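2-oxoglutarate dehydrogenase E3 component (Thermus thermophilus, PDB 2YQU) probably catalyses the NAD(+)-dependent reoxidation of protein-bound dihydrolipoyl groups, using one FAD per subunit, as the E3 component of 2-oxoacid dehydrogenase complexes. Local coordinates at residues A[12-15]-A[16-20]; A[112-115]-A[116-120]; A[175-178]-A[179-183]; A[339-342]-A[343-347]. All coordinates share one frame; numbering follows the deposited sequence.

In the fold
Contacts 1 and 3, on the Rossmann-type helices 11-22 and 177-188, have centres 28 Å apart and approach FAD at different points: contact 1 at the pyrophosphate, contact 3 at the dimethylbenzene end of the flavin. Contact 4, a hairpin of the dimerisation domain, touches contact 3, their centres being 11 Å apart; Glu181 OE1 lies 2.9 Å from Tyr341 N, a probable hydrogen bond, while Val177 packs on Val340. Contact 2, a hairpin near the adenine end of FAD, has the side chain of Arg112 about 6 Å from the cofactor; its centre is 20 Å from that of contact 1, but 37 and 41 Å from those of contacts 3 and 4. Contacts 1 and 4 both also meet the second subunit.

Contact 1. Residues A[12-15]-A[16-20]; sequences GGYV and AAIRA. With FAD (flavin-adenine dinucleotide), chain D.
Gly12 O accepts from Ala16 N at 3.0 Å in the first turn of helix 11-22, the helix of a Rossmann-type beta-alpha-beta unit whose glycine-rich turn receives the pyrophosphate of FAD. Gly12 N donates to FAD O1P at 3.0 Å with an N-H...O angle of 149°, and the helix N-terminus behind it probably helps to balance the phosphate charge. A side chain on Gly12 would run into that same O1P, so the absence of one lets the phosphate sit close against the backbone. Behind this first shell, Gly13 O accepts from Ala17 N at 2.9 Å; the bond from Arg19 N to Val15 O is the straightest of the series, at 173°.

The small methyl groups of Ala16 and Ala17 let neighbours come near: Ala16 meets Val321 of helix 310-326, and Ala17 reaches Val27 and Val29 of strand 27-31. On another side of the helix, Tyr14 and Ile18 run alongside one another. The tyrosine hydroxyl is hydrogen-bonded to His454 of the second subunit, whose Ile453 also packs on Val15 and Ile18. Arg19 leads away from the turn to a salt bridge with Glu322 and a hydrogen bond to Gln22.

The Tyr14 ring is bordered from two directions. Val15 CG2 lies over one face, 3.6 Å above the plane and displaced toward the rim. Ile18 CG1 is turned anti to its carbonyl carbon (chi1 -65°), and with the chain extended beyond CG1 this brings CD1 up to the ring edge, in plane, 3.8 Å from Tyr14 CD1.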
loop_
_atom_site.group_PDB
_atom_site.type_symbol
_atom_site.label_atom_id
_atom_site.label_comp_id
_atom_site.label_asym_id
_atom_site.label_seq_id
_atom_site.Cartn_x
_atom_site.Cartn_y
_atom_site.Cartn_z
ATOM N N GLY A 12 3.072 -19.561 -13.722
ATOM C CA GLY A 12 4.061 -19.622 -14.788
ATOM C C GLY A 12 3.426 -19.999 -16.108
ATOM O O GLY A 12 3.529 -19.269 -17.090
ATOM N N GLY A 13 2.747 -21.138 -16.115
ATOM C CA GLY A 13 2.211 -21.690 -17.337
ATOM C C GLY A 13 1.097 -20.869 -17.946
ATOM O O GLY A 13 1.149 -20.543 -19.139
ATOM N N TYR A 14 0.090 -20.529 -17.144
ATOM C CA TYR A 14 -1.100 -19.862 -17.671
ATOM C C TYR A 14 -0.794 -18.427 -18.121
ATOM O O TYR A 14 -1.342 -17.950 -19.121
ATOM C CB TYR A 14 -2.310 -19.989 -16.704
ATOM C CG TYR A 14 -2.554 -18.805 -15.783
ATOM C CD1 TYR A 14 -2.975 -17.585 -16.293
ATOM C CD2 TYR A 14 -2.411 -18.928 -14.401
ATOM C CE1 TYR A 14 -3.198 -16.504 -15.459
ATOM C CE2 TYR A 14 -2.631 -17.853 -13.562
ATOM C CZ TYR A 14 -3.040 -16.651 -14.097
ATOM O OH TYR A 14 -3.271 -15.574 -13.275
ATOM N N VAL A 15 0.091 -17.730 -17.409
ATOM C CA VAL A 15 0.483 -16.393 -17.859
ATOM C C VAL A 15 1.363 -16.451 -19.110
ATOM O O VAL A 15 1.215 -15.632 -20.029
ATOM C CB VAL A 15 1.166 -15.590 -16.737
ATOM C CG1 VAL A 15 1.740 -14.286 -17.278
ATOM C CG2 VAL A 15 0.169 -15.327 -15.627
ATOM N N ALA A 16 2.267 -17.424 -19.162
ATOM C CA ALA A 16 3.068 -17.634 -20.357
ATOM C C ALA A 16 2.152 -17.855 -21.561
ATOM O O ALA A 16 2.383 -17.292 -22.638
ATOM C CB ALA A 16 3.985 -18.805 -20.181
ATOM N N ALA A 17 1.117 -18.671 -21.372
ATOM C CA ALA A 17 0.201 -19.021 -22.459
ATOM C C ALA A 17 -0.525 -17.792 -22.996
ATOM O O ALA A 17 -0.574 -17.605 -24.211
ATOM C CB ALA A 17 -0.796 -20.102 -22.015
ATOM N N ILE A 18 -1.027 -16.929 -22.100
ATOM C CA ILE A 18 -1.711 -15.695 -22.500
ATOM C C ILE A 18 -0.741 -14.756 -23.228
ATOM O O ILE A 18 -1.069 -14.226 -24.279
ATOM C CB ILE A 18 -2.361 -14.970 -21.282
ATOM C CG1 ILE A 18 -3.482 -15.822 -20.678
ATOM C CG2 ILE A 18 -2.891 -13.598 -21.685
ATOM C CD1 ILE A 18 -3.892 -15.383 -19.278
ATOM N N ARG A 19 0.458 -14.562 -22.683
ATOM C CA ARG A 19 1.449 -13.725 -23.350
ATOM C C ARG A 19 1.826 -14.261 -24.730
ATOM O O ARG A 19 1.960 -13.483 -25.689
ATOM C CB ARG A 19 2.706 -13.581 -22.496
ATOM C CG ARG A 19 3.697 -12.566 -23.028
ATOM C CD ARG A 19 3.167 -11.132 -23.057
ATOM N NE ARG A 19 4.096 -10.252 -23.759
ATOM C CZ ARG A 19 3.762 -9.302 -24.626
ATOM N NH1 ARG A 19 2.498 -9.078 -24.965
ATOM N NH2 ARG A 19 4.718 -8.566 -25.177
ATOM N N ALA A 20 1.999 -15.574 -24.824
ATOM C CA ALA A 20 2.330 -16.230 -26.085
ATOM C C ALA A 20 1.241 -15.972 -27.132
ATOM O O ALA A 20 1.542 -15.632 -28.285
ATOM C CB ALA A 20 2.538 -17.728 -25.872
HETATM P PA FAD D . 2.221 -24.389 -10.004
HETATM O O1A FAD D . 2.451 -25.417 -8.959
HETATM O O2A FAD D . 1.384 -23.202 -9.512
HETATM O O5B FAD D . 1.554 -25.088 -11.280
HETATM C C5B FAD D . 2.048 -26.323 -11.737
HETATM C C4B FAD D . 0.888 -27.058 -12.374
HETATM O O4B FAD D . 1.415 -28.085 -13.188
HETATM C C3B FAD D . -0.025 -27.727 -11.350
HETATM O O3B FAD D . -1.347 -27.261 -11.500
HETATM C C2B FAD D . 0.068 -29.208 -11.666
HETATM O O2B FAD D . -1.178 -29.854 -11.542
HETATM C C1B FAD D . 0.569 -29.210 -13.101
HETATM N N9A FAD D . 1.367 -30.361 -13.535
HETATM C C8A FAD D . 2.514 -30.863 -12.975
HETATM N N7A FAD D . 2.953 -31.887 -13.730
HETATM C C5A FAD D . 2.099 -32.048 -14.767
HETATM C C6A FAD D . 2.061 -32.939 -15.836
HETATM N N6A FAD D . 3.055 -33.784 -16.099
HETATM N N1A FAD D . 1.033 -32.817 -16.734
HETATM C C2A FAD D . 0.054 -31.861 -16.619
HETATM N N3A FAD D . 0.104 -30.976 -15.562
HETATM C C4A FAD D . 1.105 -31.088 -14.658
HETATM N N1 FAD D . 3.507 -17.608 -3.780
HETATM C C2 FAD D . 3.455 -16.231 -3.799
HETATM O O2 FAD D . 4.105 -15.578 -4.621
HETATM N N3 FAD D . 2.669 -15.570 -2.889
HETATM C C4 FAD D . 1.941 -16.268 -1.952
HETATM O O4 FAD D . 1.116 -15.641 -1.309
HETATM C C4X FAD D . 1.976 -17.662 -1.921
HETATM N N5 FAD D . 1.244 -18.373 -0.982
HETATM C C5X FAD D . 1.303 -19.764 -0.986
HETATM C C6 FAD D . 0.566 -20.478 -0.037
HETATM C C7 FAD D . 0.613 -21.879 -0.023
HETATM C C7M FAD D . -0.275 -22.615 0.946
HETATM C C8 FAD D . 1.390 -22.559 -0.955
HETATM C C8M FAD D . 1.220 -24.040 -1.176
HETATM C C9 FAD D . 2.129 -21.844 -1.899
HETATM C C9A FAD D . 2.097 -20.444 -1.914
HETATM N N10 FAD D . 2.843 -19.719 -2.847
HETATM C C10 FAD D . 2.773 -18.334 -2.845
HETATM C "C1'" FAD D . 3.812 -20.376 -3.795
HETATM C "C2'" FAD D . 3.131 -20.503 -5.161
HETATM O "O2'" FAD D . 1.944 -21.275 -5.058
HETATM C "C3'" FAD D . 4.067 -21.071 -6.224
HETATM O "O3'" FAD D . 5.277 -20.337 -6.233
HETATM C "C4'" FAD D . 3.440 -20.976 -7.610
HETATM O "O4'" FAD D . 2.222 -21.678 -7.648
HETATM C "C5'" FAD D . 4.412 -21.491 -8.678
HETATM O "O5'" FAD D . 3.795 -21.474 -9.946
HETATM P P FAD D . 4.206 -22.547 -11.070
HETATM O O1P FAD D . 3.481 -22.224 -12.336
HETATM O O2P FAD D . 5.714 -22.680 -11.181
HETATM O O3P FAD D . 3.685 -23.979 -10.538
#

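Contact 2. Residues A[112-115]-A[116-120]; sequences RFLS and ERKVL
Lys118 O is gripped by two backbone amides of the facing segment: Leu114 N at 2.9 Å and Ser115 N at 3.3 Å. Both donors reach the oxygen from the same face of its carbonyl plane, and the longer bond is nearly straight, at 173°. Inside the turn that follows, Ser115 OG accepts from Arg117 N at 3.2 Å. The serine hydroxyl can do this because it is tucked between its own backbone N and carbonyl carbon (chi1 70°), which turns it in toward the chain ahead.

These bonds close the end of a beta hairpin made by strands 111-113 and 118-121, which lies beside the FAD-binding Rossmann sheet. Arg112 and Leu120 are an antiparallel hydrogen-bonded pair, with Leu120 N to Arg112 O at 2.8 Å; Phe113 and Val119 are the next, non-hydrogen-bonded pair.

The two sheet faces differ in character. On the buried one, Val119 CG2 approaches the Phe113 ring obliquely, 3.9 Å from CD2, and Ile133 of strand 133-135 touches both side chains. On the face of Arg112 and Leu120, the two side chains run side by side, and Leu120 CD2 lies over one face of the guanidinium, offset toward its rim. Both methyls of Leu114 rest against Leu120 CB, CD1 and CD2 each 3.6 Å from it, the two side chains crossing obliquely.

The charged ends look elsewhere: Lys118 NZ forms a salt bridge with Glu129, and Arg112 NH1 pairs with Glu122. Within the turn, Arg117 NH1 and Glu116 OE2 make only a long salt bridge of 3.8 Å.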
loop_
_atom_site.group_PDB
_atom_site.type_symbol
_atom_site.label_atom_id
_atom_site.label_comp_id
_atom_site.label_asym_id
_atom_site.label_seq_id
_atom_site.Cartn_x
_atom_site.Cartn_y
_atom_site.Cartn_z
ATOM N N ARG A 112 3.351 -36.249 -20.661
ATOM C CA ARG A 112 4.563 -37.052 -20.570
ATOM C C ARG A 112 5.314 -36.982 -21.898
ATOM O O ARG A 112 4.732 -37.245 -22.944
ATOM C CB ARG A 112 4.192 -38.504 -20.260
ATOM C CG ARG A 112 5.361 -39.413 -19.939
ATOM C CD ARG A 112 4.949 -40.869 -19.773
ATOM N NE ARG A 112 4.964 -41.558 -21.056
ATOM C CZ ARG A 112 4.660 -42.832 -21.233
ATOM N NH1 ARG A 112 4.299 -43.602 -20.206
ATOM N NH2 ARG A 112 4.717 -43.341 -22.453
ATOM N N PHE A 113 6.597 -36.636 -21.855
ATOM C CA PHE A 113 7.415 -36.550 -23.066
ATOM C C PHE A 113 7.549 -37.914 -23.762
ATOM O O PHE A 113 7.821 -38.924 -23.122
ATOM C CB PHE A 113 8.819 -36.021 -22.756
ATOM C CG PHE A 113 8.884 -34.529 -22.537
ATOM C CD1 PHE A 113 9.006 -34.009 -21.261
ATOM C CD2 PHE A 113 8.843 -33.652 -23.618
ATOM C CE1 PHE A 113 9.073 -32.639 -21.060
ATOM C CE2 PHE A 113 8.907 -32.286 -23.423
ATOM C CZ PHE A 113 9.032 -31.781 -22.147
ATOM N N LEU A 114 7.341 -37.908 -25.073
ATOM C CA LEU A 114 7.595 -39.057 -25.943
ATOM C C LEU A 114 8.898 -38.836 -26.702
ATOM O O LEU A 114 9.656 -39.778 -26.930
ATOM C CB LEU A 114 6.438 -39.227 -26.929
ATOM C CG LEU A 114 5.253 -40.129 -26.560
ATOM C CD1 LEU A 114 5.050 -40.334 -25.066
ATOM C CD2 LEU A 114 3.986 -39.602 -27.218
ATOM N N SER A 115 9.133 -37.587 -27.101
ATOM C CA SER A 115 10.391 -37.152 -27.703
ATOM C C SER A 115 10.622 -35.686 -27.333
ATOM O O SER A 115 9.881 -35.126 -26.515
ATOM C CB SER A 115 10.327 -37.302 -29.223
ATOM O OG SER A 115 9.433 -36.360 -29.783
ATOM N N GLU A 116 11.627 -35.059 -27.940
ATOM C CA GLU A 116 11.894 -33.639 -27.691
ATOM C C GLU A 116 10.801 -32.714 -28.246
ATOM O O GLU A 116 10.715 -31.555 -27.849
ATOM C CB GLU A 116 13.269 -33.222 -28.243
ATOM C CG GLU A 116 13.512 -33.549 -29.707
ATOM C CD GLU A 116 14.689 -32.794 -30.306
ATOM O OE1 GLU A 116 15.573 -32.334 -29.546
ATOM O OE2 GLU A 116 14.726 -32.665 -31.553
ATOM N N ARG A 117 9.975 -33.219 -29.159
ATOM C CA ARG A 117 8.936 -32.402 -29.786
ATOM C C ARG A 117 7.524 -32.939 -29.602
ATOM O O ARG A 117 6.576 -32.327 -30.086
ATOM C CB ARG A 117 9.228 -32.256 -31.281
ATOM C CG ARG A 117 10.708 -32.142 -31.603
ATOM C CD ARG A 117 11.006 -31.391 -32.879
ATOM N NE ARG A 117 10.912 -29.948 -32.662
ATOM C CZ ARG A 117 11.932 -29.089 -32.721
ATOM N NH1 ARG A 117 13.173 -29.493 -32.981
ATOM N NH2 ARG A 117 11.702 -27.801 -32.504
ATOM N N LYS A 118 7.375 -34.067 -28.909
ATOM C CA LYS A 118 6.075 -34.727 -28.797
ATOM C C LYS A 118 5.752 -35.091 -27.358
ATOM O O LYS A 118 6.609 -35.589 -26.647
ATOM C CB LYS A 118 6.043 -35.996 -29.652
ATOM C CG LYS A 118 4.634 -36.506 -29.933
ATOM C CD LYS A 118 4.634 -37.658 -30.947
ATOM C CE LYS A 118 5.285 -37.253 -32.268
ATOM N NZ LYS A 118 4.693 -37.948 -33.454
ATOM N N VAL A 119 4.500 -34.860 -26.968
ATOM C CA VAL A 119 4.034 -35.067 -25.603
ATOM C C VAL A 119 2.717 -35.842 -25.616
ATOM O O VAL A 119 1.781 -35.472 -26.323
ATOM C CB VAL A 119 3.810 -33.707 -24.895
ATOM C CG1 VAL A 119 3.145 -33.894 -23.541
ATOM C CG2 VAL A 119 5.124 -32.975 -24.744
ATOM N N LEU A 120 2.649 -36.904 -24.819
ATOM C CA LEU A 120 1.420 -37.671 -24.645
ATOM C C LEU A 120 0.604 -37.119 -23.481
ATOM O O LEU A 120 1.131 -36.922 -22.390
ATOM C CB LEU A 120 1.755 -39.140 -24.382
ATOM C CG LEU A 120 0.623 -40.064 -23.912
ATOM C CD1 LEU A 120 -0.399 -40.284 -25.019
ATOM C CD2 LEU A 120 1.206 -41.385 -23.421
#

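Contact 3. Residues A[175-178]-A[179-183]. With FAD (flavin-adenine dinucleotide), chain D.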
loop_
_atom_site.group_PDB
_atom_site.type_symbol
_atom_site.label_atom_id
_atom_site.label_comp_id
_atom_site.label_asym_id
_atom_site.label_seq_id
_atom_site.Cartn_x
_atom_site.Cartn_y
_atom_site.Cartn_z
ATOM N N GLY A 175 9.591 -23.475 9.739
ATOM C CA GLY A 175 9.399 -22.068 10.048
ATOM C C GLY A 175 9.496 -21.174 8.823
ATOM O O GLY A 175 9.888 -20.027 8.932
ATOM N N GLY A 176 9.129 -21.702 7.660
ATOM C CA GLY A 176 9.096 -20.919 6.440
ATOM C C GLY A 176 7.797 -20.151 6.290
ATOM O O GLY A 176 6.934 -20.180 7.160
ATOM N N VAL A 177 7.653 -19.467 5.165
ATOM C CA VAL A 177 6.507 -18.597 4.934
ATOM C C VAL A 177 5.177 -19.339 5.023
ATOM O O VAL A 177 4.281 -18.916 5.738
ATOM C CB VAL A 177 6.606 -17.889 3.566
ATOM C CG1 VAL A 177 5.344 -17.068 3.293
ATOM C CG2 VAL A 177 7.860 -16.999 3.511
ATOM N N ILE A 178 5.058 -20.459 4.317
ATOM C CA ILE A 178 3.777 -21.144 4.221
ATOM C C ILE A 178 3.275 -21.608 5.587
ATOM O O ILE A 178 2.117 -21.399 5.914
ATOM C CB ILE A 178 3.853 -22.323 3.231
ATOM C CG1 ILE A 178 4.068 -21.787 1.810
ATOM C CG2 ILE A 178 2.582 -23.163 3.291
ATOM C CD1 ILE A 178 4.547 -22.820 0.829
ATOM N N GLY A 179 4.146 -22.226 6.376
ATOM C CA GLY A 179 3.742 -22.782 7.659
ATOM C C GLY A 179 3.423 -21.714 8.678
ATOM O O GLY A 179 2.510 -21.872 9.476
ATOM N N LEU A 180 4.172 -20.620 8.632
ATOM C CA LEU A 180 3.976 -19.505 9.548
ATOM C C LEU A 180 2.639 -18.827 9.278
ATOM O O LEU A 180 1.875 -18.544 10.202
ATOM C CB LEU A 180 5.122 -18.508 9.387
ATOM C CG LEU A 180 5.337 -17.481 10.488
ATOM C CD1 LEU A 180 5.417 -18.128 11.876
ATOM C CD2 LEU A 180 6.603 -16.693 10.170
ATOM N N GLU A 181 2.359 -18.566 8.007
ATOM C CA GLU A 181 1.065 -18.017 7.606
ATOM C C GLU A 181 -0.100 -18.872 8.085
ATOM O O GLU A 181 -1.050 -18.357 8.664
ATOM C CB GLU A 181 0.990 -17.860 6.091
ATOM C CG GLU A 181 1.760 -16.658 5.568
ATOM C CD GLU A 181 1.616 -16.453 4.071
ATOM O OE1 GLU A 181 2.014 -15.374 3.583
ATOM O OE2 GLU A 181 1.105 -17.357 3.374
ATOM N N LEU A 182 -0.034 -20.179 7.845
ATOM C CA LEU A 182 -1.124 -21.069 8.237
ATOM C C LEU A 182 -1.193 -21.248 9.760
ATOM O O LEU A 182 -2.289 -21.382 10.321
ATOM C CB LEU A 182 -1.029 -22.411 7.489
ATOM C CG LEU A 182 -1.163 -22.286 5.966
ATOM C CD1 LEU A 182 -0.898 -23.621 5.259
ATOM C CD2 LEU A 182 -2.512 -21.746 5.569
ATOM N N GLY A 183 -0.038 -21.195 10.420
ATOM C CA GLY A 183 0.036 -21.188 11.872
ATOM C C GLY A 183 -0.747 -20.011 12.427
ATOM O O GLY A 183 -1.567 -20.174 13.329
HETATM P PA FAD D . 2.221 -24.389 -10.004
HETATM O O1A FAD D . 2.451 -25.417 -8.959
HETATM O O2A FAD D . 1.384 -23.202 -9.512
HETATM O O5B FAD D . 1.554 -25.088 -11.280
HETATM C C5B FAD D . 2.048 -26.323 -11.737
HETATM C C4B FAD D . 0.888 -27.058 -12.374
HETATM O O4B FAD D . 1.415 -28.085 -13.188
HETATM C C3B FAD D . -0.025 -27.727 -11.350
HETATM O O3B FAD D . -1.347 -27.261 -11.500
HETATM C C2B FAD D . 0.068 -29.208 -11.666
HETATM O O2B FAD D . -1.178 -29.854 -11.542
HETATM C C1B FAD D . 0.569 -29.210 -13.101
HETATM N N9A FAD D . 1.367 -30.361 -13.535
HETATM C C8A FAD D . 2.514 -30.863 -12.975
HETATM N N7A FAD D . 2.953 -31.887 -13.730
HETATM C C5A FAD D . 2.099 -32.048 -14.767
HETATM C C6A FAD D . 2.061 -32.939 -15.836
HETATM N N6A FAD D . 3.055 -33.784 -16.099
HETATM N N1A FAD D . 1.033 -32.817 -16.734
HETATM C C2A FAD D . 0.054 -31.861 -16.619
HETATM N N3A FAD D . 0.104 -30.976 -15.562
HETATM C C4A FAD D . 1.105 -31.088 -14.658
HETATM N N1 FAD D . 3.507 -17.608 -3.780
HETATM C C2 FAD D . 3.455 -16.231 -3.799
HETATM O O2 FAD D . 4.105 -15.578 -4.621
HETATM N N3 FAD D . 2.669 -15.570 -2.889
HETATM C C4 FAD D . 1.941 -16.268 -1.952
HETATM O O4 FAD D . 1.116 -15.641 -1.309
HETATM C C4X FAD D . 1.976 -17.662 -1.921
HETATM N N5 FAD D . 1.244 -18.373 -0.982
HETATM C C5X FAD D . 1.303 -19.764 -0.986
HETATM C C6 FAD D . 0.566 -20.478 -0.037
HETATM C C7 FAD D . 0.613 -21.879 -0.023
HETATM C C7M FAD D . -0.275 -22.615 0.946
HETATM C C8 FAD D . 1.390 -22.559 -0.955
HETATM C C8M FAD D . 1.220 -24.040 -1.176
HETATM C C9 FAD D . 2.129 -21.844 -1.899
HETATM C C9A FAD D . 2.097 -20.444 -1.914
HETATM N N10 FAD D . 2.843 -19.719 -2.847
HETATM C C10 FAD D . 2.773 -18.334 -2.845
HETATM C "C1'" FAD D . 3.812 -20.376 -3.795
HETATM C "C2'" FAD D . 3.131 -20.503 -5.161
HETATM O "O2'" FAD D . 1.944 -21.275 -5.058
HETATM C "C3'" FAD D . 4.067 -21.071 -6.224
HETATM O "O3'" FAD D . 5.277 -20.337 -6.233
HETATM C "C4'" FAD D . 3.440 -20.976 -7.610
HETATM O "O4'" FAD D . 2.222 -21.678 -7.648
HETATM C "C5'" FAD D . 4.412 -21.491 -8.678
HETATM O "O5'" FAD D . 3.795 -21.474 -9.946
HETATM P P FAD D . 4.206 -22.547 -11.070
HETATM O O1P FAD D . 3.481 -22.224 -12.336
HETATM O O2P FAD D . 5.714 -22.680 -11.181
HETATM O O3P FAD D . 3.685 -23.979 -10.538
HETATM O O HOH W 1 0.202 -19.946 3.493
#
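Val177 and Ile178 are met one turn further along helix 177-188 by Glu181 and Leu182, and the tight part of the contact is this backbone turn. Glu181 CG lies 3.4 Å from Val177 O, and Leu182 CG is likewise 3.4 Å from Ile178 O. Gly176 is the N-cap residue, and its O accepts from Leu180 N at 3.2 Å; Glu181 N reaches Val177 O at 3.0 Å.

Glu181 is buried. Its aliphatic stem runs beside Val177, with OE1 3.7 Å from Val177 CG1. One water donates to Glu181 OE2 at 2.7 Å and, weakly, to Ile178 O; together with Lys49, in a salt bridge with OE2, and the backbone N of Tyr341, it fixes how the carboxylate is turned.

The looser side is the helix start, where Gly176, Val177 and Ile178 are partly exposed. Here Ile178 CG2 touches Leu182 CD1 more lightly, at 4.0 Å. The isoleucine also meets FAD: its CD1 is 3.6 Å from C8 of the flavin, and CG2 touches the C7M methyl. This reach follows from CG1 being anti to the carbonyl carbon (chi1 -67°) with the chain extended beyond it. An alanine here, lacking CG2 and CD1, would probably leave a gap beside the dimethylbenzene end of the flavin and Leu182 CD1 less well packed.

The glycine pattern of 174-179 is that of a Rossmann-type dinucleotide turn, and Val177, Ile178 and Glu181 are NAD(+)-binding residues, although no NAD(+) is bound to this chain. The helix itself links strands 169-173 and 192-196; Leu182 packs against helix 157-160, while strand 338-340 lies against the Val177-Glu181 side.

Contact 4. Residues A[339-342]-A[343-347]; sequences VVYT and HPEIA
Val340 and Ile346 face each other as an antiparallel hydrogen-bonded pair, Val340 N donating to Ile346 O at 2.7 Å and Ile346 N returning a bond to Val340 O at 3.2 Å. Their side chains lie alongside one another, with the two CB atoms 3.8 Å apart. In the adjoining non-hydrogen-bonded pair, Val339 CG2 meets Ala347 CB.

The turn, which includes a cis peptide bond before Pro344, is braced by Thr342 OG1 donating to Pro344 O at 2.8 Å. With chi1 at 47°, the hydroxyl sits between its own N and carbonyl carbon and points across the turn; Ile346 CD1 packs against it. A valine in its place would probably leave Pro344 O without this donor and the turn less firmly held.

This beta hairpin, strands 338-340 and 345-350, forms one edge of the antiparallel sheet of the dimerisation domain, and its Tyr341 touches FAD. Glu345 OE2 comes to the edge of the Tyr341 ring, in its plane, 3.7 Å from CD2, and the carboxylate stands 89° to the ring. Val339 CG1 lies over one ring face, 3.3 Å above the plane and shifted toward the rim.

Glu345 OE2 also forms a salt bridge with Arg375 of the second subunit, whose positive charge would probably help to stabilise the buried carboxylate. Within the turn, the side chain of His343 leads away, and its NE2 is hydrogen-bonded to Glu381.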
loop_
_atom_site.group_PDB
_atom_site.type_symbol
_atom_site.label_atom_id
_atom_site.label_comp_id
_atom_site.label_asym_id
_atom_site.label_seq_id
_atom_site.Cartn_x
_atom_site.Cartn_y
_atom_site.Cartn_z
ATOM N N VAL A 339 7.041 -11.668 0.180
ATOM C CA VAL A 339 6.180 -11.112 1.224
ATOM C C VAL A 339 5.523 -12.218 2.041
ATOM O O VAL A 339 5.178 -13.266 1.510
ATOM C CB VAL A 339 5.072 -10.214 0.611
ATOM C CG1 VAL A 339 4.286 -9.479 1.697
ATOM C CG2 VAL A 339 5.677 -9.233 -0.378
ATOM N N VAL A 340 5.357 -11.962 3.333
ATOM C CA VAL A 340 4.622 -12.826 4.238
ATOM C C VAL A 340 3.371 -12.064 4.658
ATOM O O VAL A 340 3.474 -10.949 5.173
ATOM C CB VAL A 340 5.455 -13.155 5.491
ATOM C CG1 VAL A 340 4.723 -14.154 6.379
ATOM C CG2 VAL A 340 6.854 -13.662 5.102
ATOM N N TYR A 341 2.200 -12.659 4.456
ATOM C CA TYR A 341 0.921 -11.931 4.557
ATOM C C TYR A 341 0.225 -12.096 5.916
ATOM O O TYR A 341 -1.005 -12.101 6.025
ATOM C CB TYR A 341 0.021 -12.324 3.397
ATOM C CG TYR A 341 0.595 -11.826 2.095
ATOM C CD1 TYR A 341 1.201 -12.692 1.194
ATOM C CD2 TYR A 341 0.604 -10.468 1.805
ATOM C CE1 TYR A 341 1.759 -12.215 0.005
ATOM C CE2 TYR A 341 1.161 -9.991 0.631
ATOM C CZ TYR A 341 1.716 -10.870 -0.269
ATOM O OH TYR A 341 2.270 -10.362 -1.422
ATOM N N THR A 342 1.051 -12.197 6.943
ATOM C CA THR A 342 0.629 -12.074 8.327
ATOM C C THR A 342 0.350 -10.597 8.622
ATOM O O THR A 342 0.436 -9.746 7.744
ATOM C CB THR A 342 1.749 -12.606 9.250
ATOM O OG1 THR A 342 3.009 -12.061 8.836
ATOM C CG2 THR A 342 1.930 -14.132 9.106
ATOM N N HIS A 343 -0.030 -10.302 9.852
ATOM C CA HIS A 343 -0.082 -8.927 10.343
ATOM C C HIS A 343 0.748 -8.900 11.618
ATOM O O HIS A 343 0.377 -9.532 12.600
ATOM C CB HIS A 343 -1.519 -8.477 10.616
ATOM C CG HIS A 343 -1.621 -7.080 11.149
ATOM N ND1 HIS A 343 -2.076 -6.022 10.387
ATOM C CD2 HIS A 343 -1.321 -6.566 12.364
ATOM C CE1 HIS A 343 -2.051 -4.919 11.114
ATOM N NE2 HIS A 343 -1.597 -5.221 12.317
ATOM N N PRO A 344 1.884 -8.205 11.620
ATOM C CA PRO A 344 2.348 -7.354 10.515
ATOM C C PRO A 344 2.793 -8.157 9.297
ATOM O O PRO A 344 3.104 -9.336 9.432
ATOM C CB PRO A 344 3.558 -6.650 11.131
ATOM C CG PRO A 344 4.073 -7.611 12.140
ATOM C CD PRO A 344 2.849 -8.231 12.729
ATOM N N GLU A 345 2.825 -7.524 8.127
ATOM C CA GLU A 345 3.465 -8.130 6.966
ATOM C C GLU A 345 4.983 -8.088 7.136
ATOM O O GLU A 345 5.523 -7.309 7.915
ATOM C CB GLU A 345 3.015 -7.463 5.654
ATOM C CG GLU A 345 1.526 -7.656 5.403
ATOM C CD GLU A 345 1.009 -7.197 4.049
ATOM O OE1 GLU A 345 1.734 -6.570 3.244
ATOM O OE2 GLU A 345 -0.172 -7.482 3.783
ATOM N N ILE A 346 5.655 -8.975 6.417
ATOM C CA ILE A 346 7.100 -9.117 6.461
ATOM C C ILE A 346 7.529 -9.175 5.006
ATOM O O ILE A 346 6.918 -9.897 4.216
ATOM C CB ILE A 346 7.467 -10.416 7.215
ATOM C CG1 ILE A 346 6.758 -10.470 8.583
ATOM C CG2 ILE A 346 8.953 -10.543 7.378
ATOM C CD1 ILE A 346 6.801 -11.804 9.255
ATOM N N ALA A 347 8.552 -8.432 4.620
ATOM C CA ALA A 347 8.948 -8.432 3.208
ATOM C C ALA A 347 10.427 -8.176 2.935
ATOM O O ALA A 347 11.144 -7.608 3.750
ATOM C CB ALA A 347 8.093 -7.452 2.428
HETATM O O HOH W 2 -1.508 -8.183 6.135
#